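Local atomic coordinates of sorbitol-6-phosphate dehydrogenase (Erwinia amylovora CFBP1430, PDB entry 5O3Z), a protein that catalyses the NAD-dependent oxidation of sorbitol 6-phosphate at C2 to fructose 6-phosphate, as a member of the short-chain dehydrogenase/reductase family. Residues G84-L89 against M131-I136; I143-K149 against K162-V166; D221-L225 against T257-V261. All blocks are in the same frame, centred on the assembly; numbering follows the deposited sequence.

Contact 1: G84-L89 against M131-I136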
loop_
_atom_site.group_PDB
_atom_site.type_symbol
_atom_site.label_atom_id
_atom_site.label_comp_id
_atom_site.label_asym_id
_atom_site.label_seq_id
_atom_site.Cartn_x
_atom_site.Cartn_y
_atom_site.Cartn_z
ATOM N N GLY A 84 27.905 14.809 -24.468
ATOM C CA GLY A 84 28.791 13.663 -24.176
ATOM C C GLY A 84 28.448 12.770 -22.981
ATOM O O GLY A 84 29.191 11.864 -22.664
ATOM N N ARG A 85 27.334 13.035 -22.313
ATOM C CA ARG A 85 26.876 12.182 -21.194
ATOM C C ARG A 85 25.423 12.501 -20.848
ATOM O O ARG A 85 24.817 13.451 -21.376
ATOM C CB ARG A 85 27.753 12.450 -19.975
ATOM C CG ARG A 85 27.698 13.937 -19.606
ATOM C CD ARG A 85 28.570 14.266 -18.462
ATOM N NE ARG A 85 28.308 13.338 -17.374
ATOM C CZ ARG A 85 29.092 13.162 -16.336
ATOM N NH1 ARG A 85 30.195 13.877 -16.196
ATOM N NH2 ARG A 85 28.755 12.274 -15.420
ATOM N N ALA A 86 24.858 11.689 -19.958
ATOM C CA ALA A 86 23.508 11.935 -19.415
ATOM C C ALA A 86 23.431 11.349 -17.993
ATOM O O ALA A 86 23.917 10.242 -17.734
ATOM C CB ALA A 86 22.458 11.318 -20.286
ATOM N N ASP A 87 22.958 12.175 -17.078
ATOM C CA ASP A 87 23.004 11.890 -15.607
ATOM C C ASP A 87 21.600 11.708 -14.963
ATOM O O ASP A 87 21.450 10.905 -14.041
ATOM C CB ASP A 87 23.770 12.995 -14.892
ATOM C CG ASP A 87 25.239 13.051 -15.309
ATOM O OD1 ASP A 87 26.065 12.302 -14.714
ATOM O OD2 ASP A 87 25.531 13.767 -16.282
ATOM N N LEU A 88 20.643 12.476 -15.464
ATOM C CA LEU A 88 19.273 12.557 -14.986
ATOM C C LEU A 88 18.326 12.531 -16.178
ATOM O O LEU A 88 18.417 13.452 -17.043
ATOM C CB LEU A 88 19.051 13.844 -14.202
ATOM C CG LEU A 88 17.607 14.200 -13.808
ATOM C CD1 LEU A 88 17.080 13.117 -12.900
ATOM C CD2 LEU A 88 17.531 15.549 -13.092
ATOM N N LEU A 89 17.389 11.578 -16.224
ATOM C CA LEU A 89 16.220 11.685 -17.128
ATOM C C LEU A 89 14.989 12.137 -16.351
ATOM O O LEU A 89 14.644 11.470 -15.353
ATOM C CB LEU A 89 15.933 10.338 -17.826
ATOM C CG LEU A 89 14.631 10.188 -18.670
ATOM C CD1 LEU A 89 14.757 11.081 -19.938
ATOM C CD2 LEU A 89 14.391 8.734 -19.073
ATOM N N MET A 131 23.910 5.727 -19.577
ATOM C CA MET A 131 24.352 5.875 -18.193
ATOM C C MET A 131 25.240 4.707 -17.859
ATOM O O MET A 131 26.269 4.869 -17.188
ATOM C CB MET A 131 23.138 5.911 -17.235
ATOM C CG MET A 131 22.506 7.241 -17.140
ATOM S SD MET A 131 20.925 7.066 -16.256
ATOM C CE MET A 131 20.127 8.600 -16.641
ATOM N N ILE A 132 24.835 3.535 -18.322
ATOM C CA ILE A 132 25.585 2.318 -18.193
ATOM C C ILE A 132 26.923 2.348 -18.907
ATOM O O ILE A 132 27.960 1.961 -18.324
ATOM C CB ILE A 132 24.761 1.113 -18.688
ATOM C CG1 ILE A 132 23.634 0.866 -17.670
ATOM C CG2 ILE A 132 25.582 -0.169 -18.827
ATOM C CD1 ILE A 132 22.521 0.010 -18.224
ATOM N N ARG A 133 26.902 2.815 -20.139
ATOM C CA ARG A 133 28.113 2.876 -20.978
ATOM C C ARG A 133 29.192 3.672 -20.307
ATOM O O ARG A 133 30.290 3.205 -20.217
ATOM C CB ARG A 133 27.808 3.551 -22.317
ATOM C CG ARG A 133 28.967 3.488 -23.328
ATOM C CD ARG A 133 28.757 4.507 -24.444
ATOM N NE ARG A 133 28.825 5.884 -23.959
ATOM C CZ ARG A 133 28.354 6.967 -24.600
ATOM N NH1 ARG A 133 27.776 6.855 -25.786
ATOM N NH2 ARG A 133 28.455 8.181 -24.060
ATOM N N ASP A 134 28.840 4.863 -19.841
ATOM C CA ASP A 134 29.781 5.794 -19.199
ATOM C C ASP A 134 29.971 5.616 -17.719
ATOM O O ASP A 134 30.530 6.493 -17.086
ATOM C CB ASP A 134 29.296 7.240 -19.400
ATOM C CG ASP A 134 29.472 7.717 -20.828
ATOM O OD1 ASP A 134 30.136 6.956 -21.571
ATOM O OD2 ASP A 134 28.952 8.824 -21.191
ATOM N N GLY A 135 29.488 4.533 -17.137
ATOM C CA GLY A 135 29.598 4.336 -15.669
ATOM C C GLY A 135 28.990 5.366 -14.711
ATOM O O GLY A 135 29.524 5.606 -13.636
ATOM N N ILE A 136 27.881 5.989 -15.085
ATOM C CA ILE A 136 27.249 7.052 -14.316
ATOM C C ILE A 136 26.187 6.430 -13.329
ATOM O O ILE A 136 25.431 5.492 -13.688
ATOM C CB ILE A 136 26.607 8.098 -15.283
ATOM C CG1 ILE A 136 27.720 8.901 -15.952
ATOM C CG2 ILE A 136 25.722 9.058 -14.540
ATOM C CD1 ILE A 136 27.310 9.602 -17.213
HETATM O O HOH W 1 26.059 9.329 -20.290
#

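Contact 2: I143-K149 against K162-V166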
loop_
_atom_site.group_PDB
_atom_site.type_symbol
_atom_site.label_atom_id
_atom_site.label_comp_id
_atom_site.label_asym_id
_atom_site.label_seq_id
_atom_site.Cartn_x
_atom_site.Cartn_y
_atom_site.Cartn_z
ATOM N N ILE A 143 7.377 12.070 -13.811
ATOM C CA ILE A 143 6.244 12.870 -13.298
ATOM C C ILE A 143 4.968 12.012 -13.402
ATOM O O ILE A 143 4.620 11.582 -14.475
ATOM C CB ILE A 143 6.080 14.159 -14.080
ATOM C CG1 ILE A 143 7.403 14.971 -14.093
ATOM C CG2 ILE A 143 4.958 14.969 -13.505
ATOM C CD1 ILE A 143 8.135 15.055 -12.716
ATOM N N ASN A 144 4.325 11.730 -12.255
ATOM C CA ASN A 144 3.180 10.880 -12.186
ATOM C C ASN A 144 2.163 11.749 -11.427
ATOM O O ASN A 144 2.289 13.006 -11.407
ATOM C CB ASN A 144 3.617 9.527 -11.569
ATOM C CG ASN A 144 2.626 8.378 -11.841
ATOM O OD1 ASN A 144 1.418 8.480 -11.580
ATOM N ND2 ASN A 144 3.154 7.298 -12.336
ATOM N N SER A 145 1.214 11.120 -10.757
ATOM C CA SER A 145 -0.014 11.734 -10.371
ATOM C C SER A 145 -0.524 10.952 -9.167
ATOM O O SER A 145 -0.240 9.755 -9.038
ATOM C CB SER A 145 -1.026 11.629 -11.486
ATOM O OG SER A 145 -2.335 12.113 -11.117
ATOM N N LYS A 146 -1.333 11.587 -8.350
ATOM C CA LYS A 146 -2.082 10.815 -7.354
ATOM C C LYS A 146 -3.028 9.782 -8.017
ATOM O O LYS A 146 -3.329 8.736 -7.440
ATOM C CB LYS A 146 -2.808 11.752 -6.417
ATOM C CG LYS A 146 -3.889 12.557 -7.045
ATOM C CD LYS A 146 -4.600 13.323 -5.954
ATOM C CE LYS A 146 -5.417 14.477 -6.472
ATOM N NZ LYS A 146 -6.757 13.976 -6.880
ATOM N N SER A 147 -3.408 10.021 -9.262
ATOM C CA SER A 147 -4.148 9.076 -10.041
ATOM C C SER A 147 -3.366 7.814 -10.354
ATOM O O SER A 147 -3.984 6.882 -10.809
ATOM C CB SER A 147 -4.717 9.739 -11.313
ATOM O OG SER A 147 -5.564 10.820 -10.987
ATOM N N GLY A 148 -2.063 7.758 -10.104
ATOM C CA GLY A 148 -1.291 6.527 -10.088
ATOM C C GLY A 148 -1.217 5.809 -8.752
ATOM O O GLY A 148 -0.551 4.809 -8.629
ATOM N N LYS A 149 -1.845 6.377 -7.735
ATOM C CA LYS A 149 -1.974 5.763 -6.395
ATOM C C LYS A 149 -3.381 5.266 -6.087
ATOM O O LYS A 149 -3.541 4.246 -5.458
ATOM C CB LYS A 149 -1.620 6.820 -5.309
ATOM C CG LYS A 149 -0.176 7.266 -5.345
ATOM C CD LYS A 149 0.814 6.184 -4.984
ATOM C CE LYS A 149 0.624 5.654 -3.577
ATOM N NZ LYS A 149 1.821 4.842 -3.267
ATOM N N LYS A 162 -0.940 5.627 -15.425
ATOM C CA LYS A 162 -0.178 6.160 -14.315
ATOM C C LYS A 162 0.150 5.087 -13.311
ATOM O O LYS A 162 1.265 5.017 -12.876
ATOM C CB LYS A 162 -0.904 7.319 -13.624
ATOM C CG LYS A 162 -0.963 8.624 -14.433
ATOM C CD LYS A 162 0.411 9.137 -14.859
ATOM C CE LYS A 162 0.306 10.362 -15.784
ATOM N NZ LYS A 162 1.638 11.010 -16.001
ATOM N N PHE A 163 -0.792 4.216 -12.973
ATOM C CA PHE A 163 -0.382 3.008 -12.212
ATOM C C PHE A 163 0.706 2.193 -12.933
ATOM O O PHE A 163 1.742 1.755 -12.369
ATOM C CB PHE A 163 -1.622 2.113 -12.025
ATOM C CG PHE A 163 -2.411 2.382 -10.768
ATOM C CD1 PHE A 163 -3.178 3.531 -10.634
ATOM C CD2 PHE A 163 -2.433 1.474 -9.761
ATOM C CE1 PHE A 163 -3.900 3.773 -9.479
ATOM C CE2 PHE A 163 -3.179 1.702 -8.610
ATOM C CZ PHE A 163 -3.955 2.812 -8.497
ATOM N N GLY A 164 0.509 1.982 -14.226
ATOM C CA GLY A 164 1.509 1.270 -15.020
ATOM C C GLY A 164 2.880 1.901 -14.947
ATOM O O GLY A 164 3.888 1.196 -14.788
ATOM N N GLY A 165 2.909 3.215 -14.889
ATOM C CA GLY A 165 4.209 3.882 -14.612
ATOM C C GLY A 165 4.900 3.482 -13.290
ATOM O O GLY A 165 6.110 3.425 -13.209
ATOM N N VAL A 166 4.107 3.259 -12.231
ATOM C CA VAL A 166 4.683 2.814 -10.952
ATOM C C VAL A 166 5.317 1.494 -11.132
ATOM O O VAL A 166 6.436 1.287 -10.715
ATOM C CB VAL A 166 3.621 2.756 -9.855
ATOM C CG1 VAL A 166 4.257 2.143 -8.572
ATOM C CG2 VAL A 166 3.056 4.159 -9.663
#

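Contact 3: D221-L225 against T257-V261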
loop_
_atom_site.group_PDB
_atom_site.type_symbol
_atom_site.label_atom_id
_atom_site.label_comp_id
_atom_site.label_asym_id
_atom_site.label_seq_id
_atom_site.Cartn_x
_atom_site.Cartn_y
_atom_site.Cartn_z
ATOM N N ASP A 221 -10.041 21.926 -0.422
ATOM C CA ASP A 221 -10.589 21.454 0.825
ATOM C C ASP A 221 -10.386 19.946 0.956
ATOM O O ASP A 221 -10.444 19.424 2.049
ATOM C CB ASP A 221 -12.065 21.933 0.963
ATOM C CG ASP A 221 -12.929 21.031 1.820
ATOM O OD1 ASP A 221 -13.464 20.026 1.285
ATOM O OD2 ASP A 221 -13.142 21.350 3.003
ATOM N N LYS A 222 -10.089 19.256 -0.138
ATOM C CA LYS A 222 -9.661 17.868 -0.038
ATOM C C LYS A 222 -8.244 17.695 0.483
ATOM O O LYS A 222 -7.913 16.609 0.917
ATOM C CB LYS A 222 -9.841 17.142 -1.382
ATOM C CG LYS A 222 -11.292 16.806 -1.716
ATOM C CD LYS A 222 -11.403 16.213 -3.126
ATOM C CE LYS A 222 -11.473 14.693 -3.128
ATOM N NZ LYS A 222 -12.866 14.245 -2.839
ATOM N N VAL A 223 -7.403 18.723 0.462
ATOM C CA VAL A 223 -6.010 18.564 0.846
ATOM C C VAL A 223 -5.871 18.877 2.354
ATOM O O VAL A 223 -6.305 19.909 2.781
ATOM C CB VAL A 223 -5.120 19.506 0.009
ATOM C CG1 VAL A 223 -3.616 19.254 0.270
ATOM C CG2 VAL A 223 -5.408 19.323 -1.474
ATOM N N PRO A 224 -5.251 18.012 3.160
ATOM C CA PRO A 224 -5.064 18.454 4.562
ATOM C C PRO A 224 -4.307 19.809 4.692
ATOM O O PRO A 224 -4.812 20.717 5.378
ATOM C CB PRO A 224 -4.300 17.314 5.166
ATOM C CG PRO A 224 -4.902 16.143 4.475
ATOM C CD PRO A 224 -5.044 16.551 3.040
ATOM N N LEU A 225 -3.225 19.999 3.969
ATOM C CA LEU A 225 -2.495 21.251 3.998
ATOM C C LEU A 225 -3.201 22.420 3.372
ATOM O O LEU A 225 -2.677 23.507 3.438
ATOM C CB LEU A 225 -1.097 21.081 3.444
ATOM C CG LEU A 225 -0.079 20.369 4.312
ATOM C CD1 LEU A 225 1.169 19.944 3.592
ATOM C CD2 LEU A 225 0.304 21.253 5.457
ATOM N N THR A 257 1.578 15.632 -2.223
ATOM C CA THR A 257 0.129 15.749 -2.276
ATOM C C THR A 257 -0.484 16.594 -1.169
ATOM O O THR A 257 -1.704 16.678 -1.075
ATOM C CB THR A 257 -0.641 14.376 -2.279
ATOM O OG1 THR A 257 -0.649 13.740 -0.953
ATOM C CG2 THR A 257 -0.193 13.395 -3.405
ATOM N N GLY A 258 0.339 17.243 -0.356
ATOM C CA GLY A 258 -0.186 17.993 0.833
ATOM C C GLY A 258 -0.943 17.132 1.796
ATOM O O GLY A 258 -1.862 17.602 2.488
ATOM N N GLY A 259 -0.546 15.852 1.861
ATOM C CA GLY A 259 -1.221 14.870 2.704
ATOM C C GLY A 259 -2.513 14.240 2.257
ATOM O O GLY A 259 -3.131 13.460 3.008
ATOM N N GLN A 260 -2.962 14.536 1.033
ATOM C CA GLN A 260 -4.115 13.886 0.470
ATOM C C GLN A 260 -3.983 12.367 0.390
ATOM O O GLN A 260 -4.982 11.665 0.607
ATOM C CB GLN A 260 -4.464 14.477 -0.944
ATOM C CG GLN A 260 -5.873 14.069 -1.363
ATOM C CD GLN A 260 -6.457 14.788 -2.551
ATOM O OE1 GLN A 260 -5.925 15.824 -3.006
ATOM N NE2 GLN A 260 -7.576 14.238 -3.079
ATOM N N VAL A 261 -2.792 11.882 0.068
ATOM C CA VAL A 261 -2.464 10.464 -0.112
ATOM C C VAL A 261 -1.319 10.135 0.799
ATOM O O VAL A 261 -0.323 10.757 0.726
ATOM C CB VAL A 261 -1.980 10.156 -1.566
ATOM C CG1 VAL A 261 -1.598 8.686 -1.713
ATOM C CG2 VAL A 261 -3.052 10.497 -2.586
#

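Contact 1: G84-L89 against M131-I136
Asp134 OD2, which lies against the backbone of Gly84 and Arg85, has Arg133 NH2 as its firm donor. Arg133 NH2 reaches it on the syn side at 3.0 Å (N-H...O 155°), while Arg133 NE takes OD1 from above the carboxylate plane, a side-on, two-nitrogen grip that limits rotation of the carboxylate. A water lies 3.1 Å from Asp134 OD2 and can donate to it. That water accepts from Ala86 N at 2.7 Å and so can bridge the two segments.

Beside this polar link, Ile136 extends its CD1 across the Arg85 side chain at roughly a right angle, 3.5 Å from Arg85 NH2. Its other branch points at a carboxylate: Ile136 CG2 lies 3.3 Å from Asp87 OD1. Asp87 OD2 is held by Val8 N, whereas Asp87 OD1 has a short but poorly aligned salt bridge from Arg85 NH2 (2.8 Å). Met131, extended beyond CG, runs along the strand entry, its CG 3.4 Å from Ala86 O and its CE 3.7 Å from Asp87 O.

A Schellman motif with Gly135 at C-prime closes helix 106-133 and turns Ile136 back toward Asp87. The contact thus packs this helix end against the start of strand 88-91, between strands 8-12 and 139-145, while Arg133 NH1 also pairs with Asp80 of helix 69-83.

Contact 2: I143-K149 against K162-V166
Asn144 and Lys162 pack closely, their side chains antiparallel alongside each other, with Asn144 OD1 against Lys162 CB (3.3 Å) and CD. Asn144 CG stands anti to the backbone N (chi1 -161°), which carries ND2 to Lys162 O at 3.0 Å with an almost straight N-H...O angle of 174°. The acceptor lies in the amide plane, although the donor is tilted 26° from the carbonyl plane. Asn144 OD1 meanwhile accepts from Ser145 N; with Gln142 OE1 as a further partner of ND2, the rotation of the amide is well defined.

Gly148, without a side chain, brings its CA to 3.6 Å from Lys162 CB and sets its O 3.5 Å above the centre of the Phe163 ring, while Ser147 O meets that ring at its edge. Phe163 also packs on Phe163 of a second subunit.

Strand 139-145 and helix 156-176 are successive elements of a Rossmann beta-alpha-beta unit. Tyr158 and Lys162 have the spacing of the YxxxK motif of this family, and Ser145, which packs on Tyr158, is consistent with its usual serine partner. Lys162 NZ makes weak bonds to Ile143 O (3.4 Å), Asn116 OD1 and Ala93 O.

Looser are the partly exposed side chains of Lys146, Ser147 and Lys149, which stay at least 5.0 Å from 162-166; Lys149 O is 3.4 Å from Phe163 CZ, but Lys149 NZ goes to the carboxylate of Phe263.

Contact 3: D221-L225 against T257-V261
The Gln260 amide and the Gly259-Gln260 peptide are the flat groups against which residues 222-224 pack. Over one face of the amide sits Lys222 O, 4.2 Å from Gln260 CD; Val223 CG2 and Lys222 CE approach obliquely from the same side, near OE1 and NE2, and Lys146 comes from the opposite one. An anti first torsion and an extended chain (chi1 -165°) carry the amide out beneath Lys222 O, where the two side chains cross at a slant. The peptide is faced by the Pro224 ring: Pro224 CD stands almost straight above Gly259 C at 3.5 Å, and Pro224 CG is as directly above Gly259 O, also at 3.5 Å.

Residues 257-260 form a type I' turn, in which Gly258 and Gly259 adopt positive phi. The turn pushes Gly258 O toward the other loop, where Leu225 N donates to it at 3.1 Å, in the carbonyl plane. Carbons gather round the same oxygen, Val223 CG1 at 3.3 Å and Pro224 CD at 3.4 Å. Leu225 CD1 reaches back to Gly258 CA, and Thr257 OG1 steadies the far end by accepting from Val261 N at 3.0 Å.

A neighbouring subunit covers the outside, with its Tyr248 on Val223 and its Leu174 on Pro224. Cohesion between the two loops therefore rests on one backbone bond and on close packing of aliphatic groups against peptide surfaces, with no charge pair between them.

In the fold
Contacts 1 and 2 reach neighbouring strands of one Rossmann sheet, whereas contact 3 joins two loops, one of them following edge strand 253-256. Contact 1 lies where strand 88-91 begins; contact 2 lies at the C-terminal end of strand 139-145, the end where short-chain dehydrogenases usually hold their active site. Their centres are 25 Å apart and their nearest atoms about 7 Å, without touching, so contact 1 is probably remote from the catalytic region. Contact 3 meets contact 2, centre to centre 17 Å: Lys146 CE packs on Gln260 OE1 at 3.8 Å and Lys146 CB on Val261 CG2 at 4.0 Å. Contact 3 probably borders the presumed catalytic region; its centre is 36 Å from that of contact 1.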